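Local coordinates for protein berberine bridge enzyme-like 28 (Arabidopsis thaliana, PDB 5D79) that is a secreted, FAD-dependent plant oxidoreductase of the berberine bridge enzyme-like family that takes part in adaptation to salt stress, at residues N311-L316 against L324-E329; K366-F371 against D475-M480. All coordinates share one frame; numbering follows the deposited sequence.

Interaction 1 of 2, residues N311-L316 against L324-E329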
ATOM      1  N   ASN A 311     -13.920  19.336  21.410  1.00 24.55           N
ATOM      2  CA  ASN A 311     -13.796  19.410  22.868  1.00 24.06           C
ATOM      3  C   ASN A 311     -13.534  18.027  23.476  1.00 25.92           C
ATOM      4  O   ASN A 311     -12.837  17.905  24.484  1.00 22.63           O
ATOM      5  CB  ASN A 311     -15.041  20.060  23.487  1.00 25.33           C
ATOM      6  CG  ASN A 311     -15.066  21.582  23.302  1.00 29.15           C
ATOM      7  OD1 ASN A 311     -14.177  22.166  22.669  1.00 31.44           O
ATOM      8  ND2 ASN A 311     -16.088  22.227  23.853  1.00 30.92           N
ATOM      9  N   ASN A 312     -14.070  16.988  22.837  1.00 24.82           N
ATOM     10  CA  ASN A 312     -13.859  15.615  23.270  1.00 22.59           C
ATOM     11  C   ASN A 312     -12.449  15.144  22.983  1.00 22.86           C
ATOM     12  O   ASN A 312     -11.870  14.390  23.764  1.00 24.97           O
ATOM     13  CB  ASN A 312     -14.860  14.675  22.599  1.00 23.56           C
ATOM     14  CG  ASN A 312     -16.280  14.924  23.055  1.00 30.84           C
ATOM     15  OD1 ASN A 312     -16.511  15.621  24.036  1.00 37.32           O
ATOM     16  ND2 ASN A 312     -17.240  14.351  22.348  1.00 33.87           N
ATOM     17  N   LEU A 313     -11.899  15.578  21.855  1.00 20.09           N
ATOM     18  CA  LEU A 313     -10.506  15.291  21.540  1.00 18.65           C
ATOM     19  C   LEU A 313      -9.599  15.888  22.612  1.00 22.47           C
ATOM     20  O   LEU A 313      -8.681  15.229  23.101  1.00 22.09           O
ATOM     21  CB  LEU A 313     -10.128  15.844  20.160  1.00 17.88           C
ATOM     22  CG  LEU A 313      -8.616  15.946  19.909  1.00 17.42           C
ATOM     23  CD1 LEU A 313      -7.996  14.559  19.851  1.00 18.47           C
ATOM     24  CD2 LEU A 313      -8.276  16.757  18.663  1.00 12.86           C
ATOM     25  N   LEU A 314      -9.879  17.137  22.978  1.00 25.22           N
ATOM     26  CA  LEU A 314      -9.024  17.909  23.879  1.00 28.63           C
ATOM     27  C   LEU A 314      -9.013  17.338  25.291  1.00 29.58           C
ATOM     28  O   LEU A 314      -7.966  17.278  25.934  1.00 29.19           O
ATOM     29  CB  LEU A 314      -9.472  19.381  23.910  1.00 26.49           C
ATOM     30  CG  LEU A 314      -9.262  20.146  22.599  1.00 20.31           C
ATOM     31  CD1 LEU A 314      -9.831  21.557  22.674  1.00 18.20           C
ATOM     32  CD2 LEU A 314      -7.785  20.157  22.234  1.00 21.03           C
ATOM     33  N   ALA A 315     -10.187  16.935  25.767  1.00 30.47           N
ATOM     34  CA  ALA A 315     -10.329  16.357  27.091  1.00 26.99           C
ATOM     35  C   ALA A 315      -9.668  14.994  27.127  1.00 25.24           C
ATOM     36  O   ALA A 315      -9.093  14.596  28.142  1.00 26.53           O
ATOM     37  CB  ALA A 315     -11.789  16.248  27.465  1.00 29.05           C
ATOM     38  N   LEU A 316      -9.751  14.283  26.009  1.00 23.78           N
ATOM     39  CA  LEU A 316      -9.144  12.965  25.908  1.00 24.18           C
ATOM     40  C   LEU A 316      -7.620  13.086  25.880  1.00 26.08           C
ATOM     41  O   LEU A 316      -6.911  12.246  26.436  1.00 31.14           O
ATOM     42  CB  LEU A 316      -9.657  12.231  24.670  1.00 22.51           C
ATOM     43  CG  LEU A 316      -9.182  10.794  24.443  1.00 29.84           C
ATOM     44  CD1 LEU A 316      -9.564   9.885  25.591  1.00 30.58           C
ATOM     45  CD2 LEU A 316      -9.743  10.255  23.142  1.00 33.23           C
ATOM     46  N   LEU A 324       1.981  16.161  24.856  1.00 29.37           N
ATOM     47  CA  LEU A 324       1.924  16.722  23.511  1.00 24.94           C
ATOM     48  C   LEU A 324       1.617  18.222  23.539  1.00 23.31           C
ATOM     49  O   LEU A 324       2.078  18.969  22.683  1.00 23.45           O
ATOM     50  CB  LEU A 324       0.885  15.990  22.660  1.00 25.85           C
ATOM     51  CG  LEU A 324       1.119  16.266  21.173  1.00 29.53           C
ATOM     52  CD1 LEU A 324       2.547  15.897  20.790  1.00 28.88           C
ATOM     53  CD2 LEU A 324       0.119  15.570  20.262  1.00 28.12           C
ATOM     54  N   GLY A 325       0.842  18.653  24.532  1.00 21.70           N
ATOM     55  CA  GLY A 325       0.529  20.055  24.710  1.00 20.37           C
ATOM     56  C   GLY A 325      -0.461  20.565  23.685  1.00 24.16           C
ATOM     57  O   GLY A 325      -0.437  21.748  23.332  1.00 24.85           O
ATOM     58  N   LEU A 326      -1.328  19.670  23.203  1.00 24.36           N
ATOM     59  CA  LEU A 326      -2.358  20.027  22.225  1.00 19.65           C
ATOM     60  C   LEU A 326      -3.360  21.022  22.784  1.00 23.39           C
ATOM     61  O   LEU A 326      -3.891  20.834  23.883  1.00 24.20           O
ATOM     62  CB  LEU A 326      -3.110  18.793  21.745  1.00 16.76           C
ATOM     63  CG  LEU A 326      -4.155  19.097  20.677  1.00 17.71           C
ATOM     64  CD1 LEU A 326      -3.446  19.588  19.446  1.00 17.71           C
ATOM     65  CD2 LEU A 326      -4.984  17.869  20.349  1.00 15.83           C
ATOM     66  N   GLU A 327      -3.616  22.080  22.020  1.00 24.75           N
ATOM     67  CA  GLU A 327      -4.637  23.062  22.373  1.00 26.64           C
ATOM     68  C   GLU A 327      -5.558  23.284  21.189  1.00 22.62           C
ATOM     69  O   GLU A 327      -5.270  22.808  20.098  1.00 23.14           O
ATOM     70  CB  GLU A 327      -3.994  24.371  22.825  1.00 34.13           C
ATOM     71  CG  GLU A 327      -3.323  24.253  24.187  1.00 42.62           C
ATOM     72  CD  GLU A 327      -2.716  25.553  24.665  1.00 51.29           C
ATOM     73  OE1 GLU A 327      -1.524  25.536  25.032  1.00 54.60           O
ATOM     74  OE2 GLU A 327      -3.428  26.584  24.683  1.00 55.42           O
ATOM     75  N   LYS A 328      -6.661  24.001  21.400  1.00 23.85           N
ATOM     76  CA  LYS A 328      -7.678  24.175  20.356  1.00 23.16           C
ATOM     77  C   LYS A 328      -7.122  24.712  19.042  1.00 21.71           C
ATOM     78  O   LYS A 328      -7.613  24.395  17.959  1.00 19.80           O
ATOM     79  CB  LYS A 328      -8.774  25.099  20.848  1.00 22.93           C
ATOM     80  CG  LYS A 328     -10.160  24.593  20.539  1.00 32.49           C
ATOM     81  CD  LYS A 328     -10.629  24.998  19.158  1.00 37.03           C
ATOM     82  CE  LYS A 328     -12.109  24.651  18.962  1.00 38.50           C
ATOM     83  NZ  LYS A 328     -12.753  25.475  17.905  1.00 39.26           N
ATOM     84  N   GLU A 329      -6.083  25.525  19.157  1.00 24.92           N
ATOM     85  CA  GLU A 329      -5.514  26.210  18.017  1.00 24.06           C
ATOM     86  C   GLU A 329      -4.834  25.225  17.098  1.00 23.51           C
ATOM     87  O   GLU A 329      -4.666  25.486  15.908  1.00 25.20           O
ATOM     88  CB  GLU A 329      -4.536  27.283  18.494  1.00 24.74           C
ATOM     89  CG  GLU A 329      -5.231  28.482  19.106  1.00 29.26           C
ATOM     90  CD  GLU A 329      -5.809  28.244  20.502  1.00 30.05           C
ATOM     91  OE1 GLU A 329      -5.194  27.521  21.310  1.00 26.42           O
ATOM     92  OE2 GLU A 329      -6.881  28.813  20.800  1.00 30.76           O
TER
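Leu314 of helix 310-320 reaches across to the connection that leads back from this helix into strand 331-334, and its two methyls divide the far segment between them. Followed outward, its CB lies beside the gap rather than facing it, and CG, anti to the carbonyl carbon (chi1 -67°), carries the two methyls across to 324-329. CD1 then settles on the aliphatic part of Lys328, 3.7 Å from Lys328 CG, with Lys328 CB and CA slightly farther off. CD2 takes the other side of the fork: it lies 4.0 Å from Glu327 C, against the backbone, and 4.1 Å from Leu326 CD2. This last methyl is shared, because Leu313 CD2 also meets Leu326 CD2, at 3.9 Å. Leu326 thus meets both consecutive helix residues chiefly through CD2, with its CG also near Leu314 CD2, and its side chain crosses each of them at about a right angle.

Beyond the two segments, Leu313 and Leu326 both touch Phe256 of strand 253-260, and Leu313, Leu314 and Leu326 all touch Cys331 of the edge strand 331-334. Leu313 and Leu326 therefore lie between the helix and the seven-stranded antiparallel sheet, with Leu314 nearer the margin, in the short connection from helix 310-320 to strand 331-334. The Lys328 side is more open: that lysine is exposed, and its methylenes, bent at chi2 (-86°), lie at the margin of the apolar patch.

No hydrogen bond or salt bridge crosses between the segments, and the closest approaches, 3.7 to 4.1 Å, are van der Waals distances. With 197 Å² buried in all, counting both sides, the contact probably rests on the fit of apolar groups and the exclusion of water, not on directional polar bonds.

Interaction 2 of 2, residues K366-F371 against D475-M480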
ATOM      1  N   LYS A 366      13.029   4.803  -1.964  1.00 16.37           N
ATOM      2  CA  LYS A 366      13.284   3.468  -1.463  1.00 17.62           C
ATOM      3  C   LYS A 366      12.645   3.393  -0.085  1.00 19.81           C
ATOM      4  O   LYS A 366      12.900   4.250   0.759  1.00 21.41           O
ATOM      5  CB  LYS A 366      14.777   3.177  -1.386  1.00 14.65           C
ATOM      6  CG  LYS A 366      15.086   1.877  -0.690  1.00 16.17           C
ATOM      7  CD  LYS A 366      14.394   0.715  -1.378  1.00 16.29           C
ATOM      8  CE  LYS A 366      14.609  -0.560  -0.594  1.00 19.55           C
ATOM      9  NZ  LYS A 366      14.060  -1.781  -1.259  1.00 21.15           N
ATOM     10  N   GLY A 367      11.797   2.391   0.135  1.00 15.93           N
ATOM     11  CA  GLY A 367      11.145   2.216   1.419  1.00 15.26           C
ATOM     12  C   GLY A 367      11.342   0.831   2.008  1.00 16.58           C
ATOM     13  O   GLY A 367      11.414  -0.169   1.287  1.00 17.51           O
ATOM     14  N   LYS A 368      11.443   0.792   3.337  1.00 15.41           N
ATOM     15  CA  LYS A 368      11.482  -0.446   4.122  1.00 15.54           C
ATOM     16  C   LYS A 368      10.607  -0.225   5.347  1.00 15.12           C
ATOM     17  O   LYS A 368      10.323   0.914   5.693  1.00 15.68           O
ATOM     18  CB  LYS A 368      12.915  -0.802   4.531  1.00 15.95           C
ATOM     19  CG  LYS A 368      13.920  -0.812   3.366  1.00 15.73           C
ATOM     20  CD  LYS A 368      15.353  -1.082   3.836  1.00 17.49           C
ATOM     21  CE  LYS A 368      15.599  -2.549   4.156  1.00 16.18           C
ATOM     22  NZ  LYS A 368      15.844  -3.361   2.946  1.00 18.48           N
ATOM     23  N   ASP A 369      10.154  -1.284   6.006  1.00 15.89           N
ATOM     24  CA  ASP A 369       9.390  -1.049   7.217  1.00 15.57           C
ATOM     25  C   ASP A 369       9.572  -2.156   8.264  1.00 14.26           C
ATOM     26  O   ASP A 369      10.226  -3.167   8.013  1.00 13.25           O
ATOM     27  CB  ASP A 369       7.910  -0.817   6.866  1.00  9.98           C
ATOM     28  CG  ASP A 369       7.090  -2.098   6.762  1.00 14.37           C
ATOM     29  OD1 ASP A 369       7.590  -3.137   6.293  1.00 16.20           O
ATOM     30  OD2 ASP A 369       5.904  -2.043   7.151  1.00 16.63           O
ATOM     31  N   ASP A 370       9.020  -1.905   9.449  1.00 14.52           N
ATOM     32  CA  ASP A 370       9.177  -2.741  10.622  1.00 13.38           C
ATOM     33  C   ASP A 370       7.927  -2.680  11.495  1.00  9.94           C
ATOM     34  O   ASP A 370       7.099  -1.766  11.387  1.00 10.54           O
ATOM     35  CB  ASP A 370      10.374  -2.286  11.461  1.00 10.52           C
ATOM     36  CG  ASP A 370      11.658  -2.950  11.074  1.00 13.10           C
ATOM     37  OD1 ASP A 370      11.667  -4.184  10.890  1.00 16.66           O
ATOM     38  OD2 ASP A 370      12.676  -2.234  10.982  1.00 15.51           O
ATOM     39  N   PHE A 371       7.826  -3.641  12.398  1.00 10.08           N
ATOM     40  CA  PHE A 371       6.813  -3.610  13.421  1.00 12.51           C
ATOM     41  C   PHE A 371       7.508  -3.597  14.775  1.00 15.52           C
ATOM     42  O   PHE A 371       8.434  -4.370  15.011  1.00 13.14           O
ATOM     43  CB  PHE A 371       5.858  -4.797  13.268  1.00 11.54           C
ATOM     44  CG  PHE A 371       4.994  -4.694  12.054  1.00 15.04           C
ATOM     45  CD1 PHE A 371       5.451  -5.154  10.823  1.00 17.51           C
ATOM     46  CD2 PHE A 371       3.748  -4.077  12.121  1.00 15.71           C
ATOM     47  CE1 PHE A 371       4.673  -5.019   9.680  1.00 16.88           C
ATOM     48  CE2 PHE A 371       2.958  -3.945  10.982  1.00 14.97           C
ATOM     49  CZ  PHE A 371       3.426  -4.413   9.759  1.00 13.65           C
ATOM     50  N   ASP A 475       9.766  -5.199  -0.770  1.00 16.92           N
ATOM     51  CA  ASP A 475      11.195  -4.999  -0.576  1.00 19.31           C
ATOM     52  C   ASP A 475      11.991  -6.245  -1.015  1.00 21.00           C
ATOM     53  O   ASP A 475      12.042  -7.261  -0.321  1.00 17.62           O
ATOM     54  CB  ASP A 475      11.467  -4.641   0.893  1.00 19.63           C
ATOM     55  CG  ASP A 475      12.916  -4.246   1.153  1.00 19.40           C
ATOM     56  OD1 ASP A 475      13.689  -4.010   0.186  1.00 16.81           O
ATOM     57  OD2 ASP A 475      13.271  -4.171   2.351  1.00 19.73           O
ATOM     58  N   MET A 476      12.604  -6.150  -2.189  1.00 23.80           N
ATOM     59  CA  MET A 476      13.424  -7.231  -2.730  1.00 27.19           C
ATOM     60  C   MET A 476      14.612  -7.560  -1.844  1.00 22.19           C
ATOM     61  O   MET A 476      15.186  -8.646  -1.946  1.00 20.65           O
ATOM     62  CB  MET A 476      13.925  -6.857  -4.122  1.00 32.95           C
ATOM     63  CG  MET A 476      12.818  -6.543  -5.075  1.00 34.89           C
ATOM     64  SD  MET A 476      12.002  -8.070  -5.486  1.00 43.65           S
ATOM     65  CE  MET A 476      12.861  -8.408  -7.025  1.00 36.00           C
ATOM     66  N   ASP A 477      14.984  -6.605  -0.995  1.00 22.57           N
ATOM     67  CA  ASP A 477      16.116  -6.762  -0.087  1.00 26.69           C
ATOM     68  C   ASP A 477      15.838  -7.783   1.014  1.00 24.88           C
ATOM     69  O   ASP A 477      16.774  -8.257   1.659  1.00 23.89           O
ATOM     70  CB  ASP A 477      16.504  -5.416   0.536  1.00 28.45           C
ATOM     71  CG  ASP A 477      17.171  -4.478  -0.461  1.00 33.69           C
ATOM     72  OD1 ASP A 477      17.527  -4.936  -1.577  1.00 32.47           O
ATOM     73  OD2 ASP A 477      17.352  -3.287  -0.121  1.00 36.42           O
ATOM     74  N   LEU A 478      14.566  -8.127   1.218  1.00 23.35           N
ATOM     75  CA  LEU A 478      14.209  -9.226   2.124  1.00 26.93           C
ATOM     76  C   LEU A 478      14.403 -10.601   1.452  1.00 26.33           C
ATOM     77  O   LEU A 478      14.386 -11.643   2.119  1.00 26.69           O
ATOM     78  CB  LEU A 478      12.762  -9.083   2.614  1.00 26.62           C
ATOM     79  CG  LEU A 478      12.284  -7.683   3.010  1.00 26.19           C
ATOM     80  CD1 LEU A 478      10.817  -7.722   3.420  1.00 25.39           C
ATOM     81  CD2 LEU A 478      13.149  -7.099   4.114  1.00 24.81           C
ATOM     82  N   GLY A 479      14.573 -10.589   0.128  1.00 25.54           N
ATOM     83  CA  GLY A 479      14.819 -11.799  -0.637  1.00 25.85           C
ATOM     84  C   GLY A 479      13.964 -11.925  -1.888  1.00 26.50           C
ATOM     85  O   GLY A 479      12.888 -11.341  -1.968  1.00 27.59           O
ATOM     86  N   MET A 480      14.446 -12.689  -2.866  1.00 25.98           N
ATOM     87  CA  MET A 480      13.696 -12.963  -4.089  1.00 28.01           C
ATOM     88  C   MET A 480      14.057 -14.345  -4.645  1.00 29.39           C
ATOM     89  O   MET A 480      15.022 -14.961  -4.201  1.00 29.58           O
ATOM     90  CB  MET A 480      13.958 -11.878  -5.133  1.00 29.58           C
ATOM     91  CG  MET A 480      15.427 -11.665  -5.453  1.00 33.02           C
ATOM     92  SD  MET A 480      15.680 -10.408  -6.719  1.00 47.97           S
ATOM     93  CE  MET A 480      14.983 -11.209  -8.168  1.00 27.64           C
TER
HETATM   94  O   HOH W   1      11.125  -4.026   4.391  1.00 17.34           O
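Asp475 receives two lysines of strand 363-372, one on each carboxylate oxygen, and both pairs are salt bridges. Asp475 OD2 accepts from Lys368 NZ at 2.8 Å through its syn lone pair, on the side of the other oxygen. Lys366 NZ comes to Asp475 OD1 at 2.7 Å from above the carboxylate plane, 49° out of it. From the opposite face the backbone Asp477 N reaches the same Asp475 OD1 at 3.1 Å, closing an Asx turn. Two donors thus grip OD1 from its two faces.

Asp477 completes a four-residue salt-bridge network: Lys368 NZ makes a weak bond of 3.4 Å to Asp477 OD2, and Lys366 NZ lies at a long 3.8 Å from that oxygen. The lysine chains are folded to arrive there. Lys368 bends at its last two torsions (chi3 77°, chi4 80°), which brings NZ round to Asp475 OD2, whereas Lys366 bends only at chi2. A water donates to Asp475 OD2 at 3.0 Å and accepts weakly from Asp369 N, linking the carboxylate to the strand backbone.

An alanine in place of Asp475 would probably cost both lysines their closest common counter-charge, leaving only the weaker or longer approaches to Asp477 between these segments, and deprive the Asx turn of its acceptor.

In the second shell, Glu114 gives Lys366 another salt-bridge partner and accepts from Met476 N, while Tyr499 OH bonds to Asp475 N. Lys368 also makes a cation-pi contact with Tyr455 of helix 441-458. The strand itself is an outer member of the seven-stranded antiparallel sheet, paired with 425-434 through backbone bonds such as Lys368 with Tyr429; the network fastens to it the 3-10 turn 476-478, in the connection between helices 441-458 and 488-500.

How the interactions relate
Interactions 1 and 2 involve the two outermost strands of the same seven-stranded antiparallel sheet: 311-316 with 324-329 packs against edge strand 331-334, whereas 366-371 belongs to the other edge strand, 363-372. Their centres lie 37 Å apart and their nearest atoms about 21 Å, so they do not meet, and interaction 1 is complete before the chain reaches interaction 2. They differ in depth too, their centres lying 31 and 13 Å from the chain centre. Interaction 2 is the one nearer the cofactor, without touching it: Gly367 is about 9 Å from the bound FAD and about 12 Å from the side chain of the FAD-attachment histidine His111, although that covalent link is absent here. Interaction 1 lies away from these sites.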